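Local coordinates for 2OG-Fe dioxygenase family protein (Methylibium petroleiphilum, PDB 3PL0) that probably acts as a dioxygenase of the iron- and 2-oxoglutarate-dependent type, built on a cupin fold, at residues Q181-A193 / Q216-D228. Residues are numbered along the deposited sequence; the frame is centred on the assembly and turned at random.
Sequences QGVRGGETRVFDA and QVIHESTPLLPLD
Antiparallel strand pairing joins Gln181-Ala193 to Gln216-Asp228 in a three-stranded antiparallel sheet, where strand 183-192 lies between 198-201 and 217-226. Paired backbone bonds hold Phe191 to Ile218 and Arg189 to Glu220. Beyond the Gly185-Leu224 pair the ladder is interrupted at Gly186 and Glu187, facing Thr222 and Pro223. Gly186 N donates to Pro223 O (3.2 Å) and only weakly to Thr222 O; a side chain on Gly185 would collide with Pro223 O, and Gly186 has a positive phi that suits glycine. The sheet belongs to the double-stranded beta-helix characteristic of cupins. Thr222 bridges the break: its OG1, set between its own backbone N and carbonyl carbon (chi1 68°), accepts from Glu187 N at 2.9 Å, while CG2 lies over one face of the Arg189 guanidinium, 3.4 Å from NE. NE donates almost straight to Glu187 OE1 (2.8 Å), and NH1 reaches Glu220 OE2 (2.9 Å) by a more bent bond, the guanidinium and the Glu220 carboxylate nearly coplanar. Arg200 pairs with Glu187 OE2. Replacing Arg189 with a leucine would probably leave Glu220 OE2 without its cationic mate, strip Glu187 OE1 of its partner and remove the flat group under Thr222 CG2. Arg189, Glu220 and Phe191 share one face; Thr188, Val190 and His219 lie on the reverse, touching Leu210 and Leu212 of strand 209-213. There Val190 CG1 packs on Val217 CB (3.8 Å), compact branched residues fitting the buried side. His219 NE2 bonds to Asp168 OD1 and its ring meets that of His166, consistent with the HxD...H iron-binding pattern of 2OG-Fe dioxygenases.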
loop_
_atom_site.group_PDB
_atom_site.type_symbol
_atom_site.label_atom_id
_atom_site.label_comp_id
_atom_site.label_asym_id
_atom_site.label_seq_id
_atom_site.Cartn_x
_atom_site.Cartn_y
_atom_site.Cartn_z
ATOM N N GLN A 181 -1.373 -15.605 7.239
ATOM C CA GLN A 181 -1.501 -16.911 7.842
ATOM C C GLN A 181 -0.157 -17.438 8.154
ATOM O O GLN A 181 0.774 -17.277 7.370
ATOM C CB GLN A 181 -2.000 -17.915 6.820
ATOM C CG GLN A 181 -3.381 -17.918 6.508
ATOM C CD GLN A 181 -3.628 -18.967 5.477
ATOM O OE1 GLN A 181 -3.476 -20.174 5.738
ATOM N NE2 GLN A 181 -3.959 -18.530 4.284
ATOM N N GLY A 182 -0.081 -18.189 9.242
ATOM C CA GLY A 182 1.059 -19.015 9.523
ATOM C C GLY A 182 2.318 -18.244 9.826
ATOM O O GLY A 182 3.405 -18.813 9.746
ATOM N N VAL A 183 2.190 -16.961 10.153
ATOM C CA VAL A 183 3.370 -16.109 10.359
ATOM C C VAL A 183 3.261 -15.219 11.590
ATOM O O VAL A 183 2.164 -14.851 12.016
ATOM C CB VAL A 183 3.682 -15.213 9.113
ATOM C CG1 VAL A 183 3.900 -16.089 7.866
ATOM C CG2 VAL A 183 2.550 -14.187 8.860
ATOM N N ARG A 184 4.410 -14.866 12.154
ATOM C CA ARG A 184 4.486 -13.674 12.989
ATOM C C ARG A 184 5.542 -12.723 12.395
ATOM O O ARG A 184 5.998 -12.908 11.262
ATOM C CB ARG A 184 4.764 -14.028 14.445
ATOM C CG ARG A 184 6.095 -14.650 14.669
ATOM C CD ARG A 184 6.268 -15.074 16.162
ATOM N NE ARG A 184 7.128 -16.243 16.180
ATOM C CZ ARG A 184 8.454 -16.220 16.044
ATOM N NH1 ARG A 184 9.117 -15.068 15.930
ATOM N NH2 ARG A 184 9.125 -17.370 16.049
ATOM N N GLY A 185 5.894 -11.668 13.119
ATOM C CA GLY A 185 6.647 -10.593 12.487
ATOM C C GLY A 185 5.711 -9.781 11.597
ATOM O O GLY A 185 4.507 -9.753 11.814
ATOM N N GLY A 186 6.247 -9.140 10.573
ATOM C CA GLY A 186 5.464 -8.253 9.732
ATOM C C GLY A 186 4.833 -7.113 10.516
ATOM O O GLY A 186 3.700 -6.758 10.301
ATOM N N GLU A 187 5.578 -6.579 11.470
ATOM C CA GLU A 187 5.142 -5.448 12.235
ATOM C C GLU A 187 5.450 -4.215 11.424
ATOM O O GLU A 187 6.536 -4.099 10.883
ATOM C CB GLU A 187 5.965 -5.408 13.513
ATOM C CG GLU A 187 5.686 -4.254 14.390
ATOM C CD GLU A 187 6.536 -4.323 15.640
ATOM O OE1 GLU A 187 7.777 -4.074 15.553
ATOM O OE2 GLU A 187 5.927 -4.641 16.698
ATOM N N THR A 188 4.522 -3.283 11.348
ATOM C CA THR A 188 4.741 -2.010 10.652
ATOM C C THR A 188 5.405 -1.039 11.602
ATOM O O THR A 188 5.060 -0.992 12.791
ATOM C CB THR A 188 3.403 -1.365 10.239
ATOM O OG1 THR A 188 2.659 -2.312 9.467
ATOM C CG2 THR A 188 3.609 -0.055 9.420
ATOM N N ARG A 189 6.328 -0.250 11.086
ATOM C CA ARG A 189 6.767 0.968 11.781
ATOM C C ARG A 189 6.601 2.210 10.906
ATOM O O ARG A 189 6.887 2.165 9.694
ATOM C CB ARG A 189 8.227 0.847 12.162
ATOM C CG ARG A 189 8.491 -0.071 13.320
ATOM C CD ARG A 189 8.773 -1.482 12.910
ATOM N NE ARG A 189 9.328 -2.286 13.997
ATOM C CZ ARG A 189 10.624 -2.346 14.272
ATOM N NH1 ARG A 189 11.495 -1.673 13.534
ATOM N NH2 ARG A 189 11.070 -3.097 15.259
ATOM N N VAL A 190 6.156 3.312 11.527
ATOM C CA VAL A 190 6.033 4.616 10.874
ATOM C C VAL A 190 6.844 5.611 11.695
ATOM O O VAL A 190 6.748 5.596 12.929
ATOM C CB VAL A 190 4.585 5.033 10.790
ATOM C CG1 VAL A 190 4.465 6.413 10.049
ATOM C CG2 VAL A 190 3.825 3.975 10.026
ATOM N N PHE A 191 7.705 6.395 11.030
ATOM C CA PHE A 191 8.485 7.398 11.712
ATOM C C PHE A 191 8.244 8.770 11.104
ATOM O O PHE A 191 8.142 8.899 9.898
ATOM C CB PHE A 191 9.974 7.091 11.569
ATOM C CG PHE A 191 10.380 5.764 12.109
ATOM C CD1 PHE A 191 10.764 5.635 13.427
ATOM C CD2 PHE A 191 10.420 4.660 11.279
ATOM C CE1 PHE A 191 11.156 4.401 13.941
ATOM C CE2 PHE A 191 10.802 3.403 11.771
ATOM C CZ PHE A 191 11.174 3.278 13.113
ATOM N N ASP A 192 8.235 9.784 11.938
ATOM C CA ASP A 192 8.388 11.170 11.503
ATOM C C ASP A 192 9.633 11.318 10.623
ATOM O O ASP A 192 10.699 10.894 10.998
ATOM C CB ASP A 192 8.613 12.046 12.735
ATOM C CG ASP A 192 8.562 13.548 12.417
ATOM O OD1 ASP A 192 8.486 13.905 11.234
ATOM O OD2 ASP A 192 8.624 14.355 13.363
ATOM N N ALA A 193 9.508 11.902 9.448
ATOM C CA ALA A 193 10.662 11.969 8.567
ATOM C C ALA A 193 11.608 13.010 9.056
ATOM O O ALA A 193 12.740 12.970 8.648
ATOM C CB ALA A 193 10.274 12.276 7.159
ATOM N N GLN A 216 6.013 13.370 4.688
ATOM C CA GLN A 216 6.176 13.681 6.115
ATOM C C GLN A 216 6.610 12.513 6.983
ATOM O O GLN A 216 7.111 12.718 8.070
ATOM C CB GLN A 216 4.858 14.193 6.640
ATOM C CG GLN A 216 4.527 15.583 6.128
ATOM C CD GLN A 216 5.546 16.604 6.591
ATOM O OE1 GLN A 216 5.889 16.650 7.774
ATOM N NE2 GLN A 216 6.052 17.414 5.661
ATOM N N VAL A 217 6.395 11.285 6.519
ATOM C CA VAL A 217 6.742 10.097 7.282
ATOM C C VAL A 217 7.483 9.122 6.362
ATOM O O VAL A 217 7.450 9.244 5.104
ATOM C CB VAL A 217 5.493 9.431 7.898
ATOM C CG1 VAL A 217 4.791 10.395 8.860
ATOM C CG2 VAL A 217 4.543 8.965 6.782
ATOM N N ILE A 218 8.225 8.234 7.014
ATOM C CA ILE A 218 8.824 7.071 6.373
ATOM C C ILE A 218 8.321 5.812 7.089
ATOM O O ILE A 218 7.802 5.876 8.203
ATOM C CB ILE A 218 10.361 7.134 6.317
ATOM C CG1 ILE A 218 10.984 7.205 7.732
ATOM C CG2 ILE A 218 10.840 8.327 5.388
ATOM C CD1 ILE A 218 12.499 7.189 7.715
ATOM N N HIS A 219 8.425 4.663 6.432
ATOM C CA HIS A 219 7.833 3.473 7.009
ATOM C C HIS A 219 8.569 2.216 6.559
ATOM O O HIS A 219 9.499 2.268 5.724
ATOM C CB HIS A 219 6.341 3.431 6.672
ATOM C CG HIS A 219 6.069 3.206 5.217
ATOM N ND1 HIS A 219 5.712 1.971 4.700
ATOM C CD2 HIS A 219 6.163 4.045 4.157
ATOM C CE1 HIS A 219 5.584 2.068 3.384
ATOM N NE2 HIS A 219 5.835 3.322 3.032
ATOM N N GLU A 220 8.187 1.091 7.144
ATOM C CA GLU A 220 8.886 -0.178 6.923
ATOM C C GLU A 220 8.035 -1.235 7.527
ATOM O O GLU A 220 7.069 -0.936 8.245
ATOM C CB GLU A 220 10.299 -0.159 7.563
ATOM C CG GLU A 220 10.272 -0.093 9.095
ATOM C CD GLU A 220 11.616 -0.046 9.742
ATOM O OE1 GLU A 220 12.575 0.489 9.150
ATOM O OE2 GLU A 220 11.682 -0.454 10.919
ATOM N N SER A 221 8.365 -2.499 7.273
ATOM C CA SER A 221 7.778 -3.547 8.069
ATOM C C SER A 221 8.820 -4.588 8.345
ATOM O O SER A 221 9.707 -4.812 7.526
ATOM C CB SER A 221 6.556 -4.167 7.424
ATOM O OG SER A 221 6.919 -4.813 6.261
ATOM N N THR A 222 8.691 -5.251 9.486
ATOM C CA THR A 222 9.665 -6.238 9.884
ATOM C C THR A 222 9.493 -7.558 9.141
ATOM O O THR A 222 8.415 -7.879 8.697
ATOM C CB THR A 222 9.605 -6.483 11.369
ATOM O OG1 THR A 222 8.373 -7.125 11.690
ATOM C CG2 THR A 222 9.790 -5.113 12.119
ATOM N N PRO A 223 10.565 -8.331 9.024
ATOM C CA PRO A 223 10.468 -9.613 8.303
ATOM C C PRO A 223 9.433 -10.579 8.912
ATOM O O PRO A 223 9.127 -10.533 10.126
ATOM C CB PRO A 223 11.884 -10.211 8.443
ATOM C CG PRO A 223 12.746 -9.101 8.810
ATOM C CD PRO A 223 11.917 -8.089 9.557
ATOM N N LEU A 224 8.887 -11.437 8.068
ATOM C CA LEU A 224 7.994 -12.506 8.505
ATOM C C LEU A 224 8.817 -13.637 9.089
ATOM O O LEU A 224 9.955 -13.800 8.742
ATOM C CB LEU A 224 7.118 -13.038 7.361
ATOM C CG LEU A 224 6.351 -12.008 6.553
ATOM C CD1 LEU A 224 5.634 -12.725 5.432
ATOM C CD2 LEU A 224 5.409 -11.254 7.455
ATOM N N LEU A 225 8.237 -14.361 10.041
ATOM C CA LEU A 225 8.840 -15.568 10.581
ATOM C C LEU A 225 7.718 -16.558 10.667
ATOM O O LEU A 225 6.634 -16.253 11.220
ATOM C CB LEU A 225 9.472 -15.315 11.936
ATOM C CG LEU A 225 10.623 -14.269 11.951
ATOM C CD1 LEU A 225 10.608 -13.505 13.265
ATOM C CD2 LEU A 225 12.026 -14.918 11.648
ATOM N N PRO A 226 7.926 -17.732 10.076
ATOM C CA PRO A 226 6.910 -18.775 10.109
ATOM C C PRO A 226 6.538 -19.179 11.525
ATOM O O PRO A 226 7.399 -19.319 12.340
ATOM C CB PRO A 226 7.590 -19.965 9.396
ATOM C CG PRO A 226 8.696 -19.364 8.595
ATOM C CD PRO A 226 9.129 -18.122 9.312
ATOM N N LEU A 227 5.266 -19.394 11.820
ATOM C CA LEU A 227 4.887 -19.889 13.145
ATOM C C LEU A 227 5.343 -21.333 13.345
ATOM O O LEU A 227 5.773 -21.727 14.447
ATOM C CB LEU A 227 3.380 -19.790 13.341
ATOM C CG LEU A 227 2.879 -18.346 13.464
ATOM C CD1 LEU A 227 1.345 -18.312 13.453
ATOM C CD2 LEU A 227 3.463 -17.688 14.704
ATOM N N ASP A 228 5.244 -22.124 12.280
ATOM C CA ASP A 228 5.561 -23.557 12.336
ATOM C C ASP A 228 6.627 -23.872 11.266
ATOM O O ASP A 228 6.330 -24.508 10.254
ATOM C CB ASP A 228 4.275 -24.393 12.149
ATOM C CG ASP A 228 4.499 -25.910 12.398
ATOM O OD1 ASP A 228 5.643 -26.300 12.799
ATOM O OD2 ASP A 228 3.532 -26.700 12.177
HETATM O O HOH W 1 3.738 -21.513 9.919
#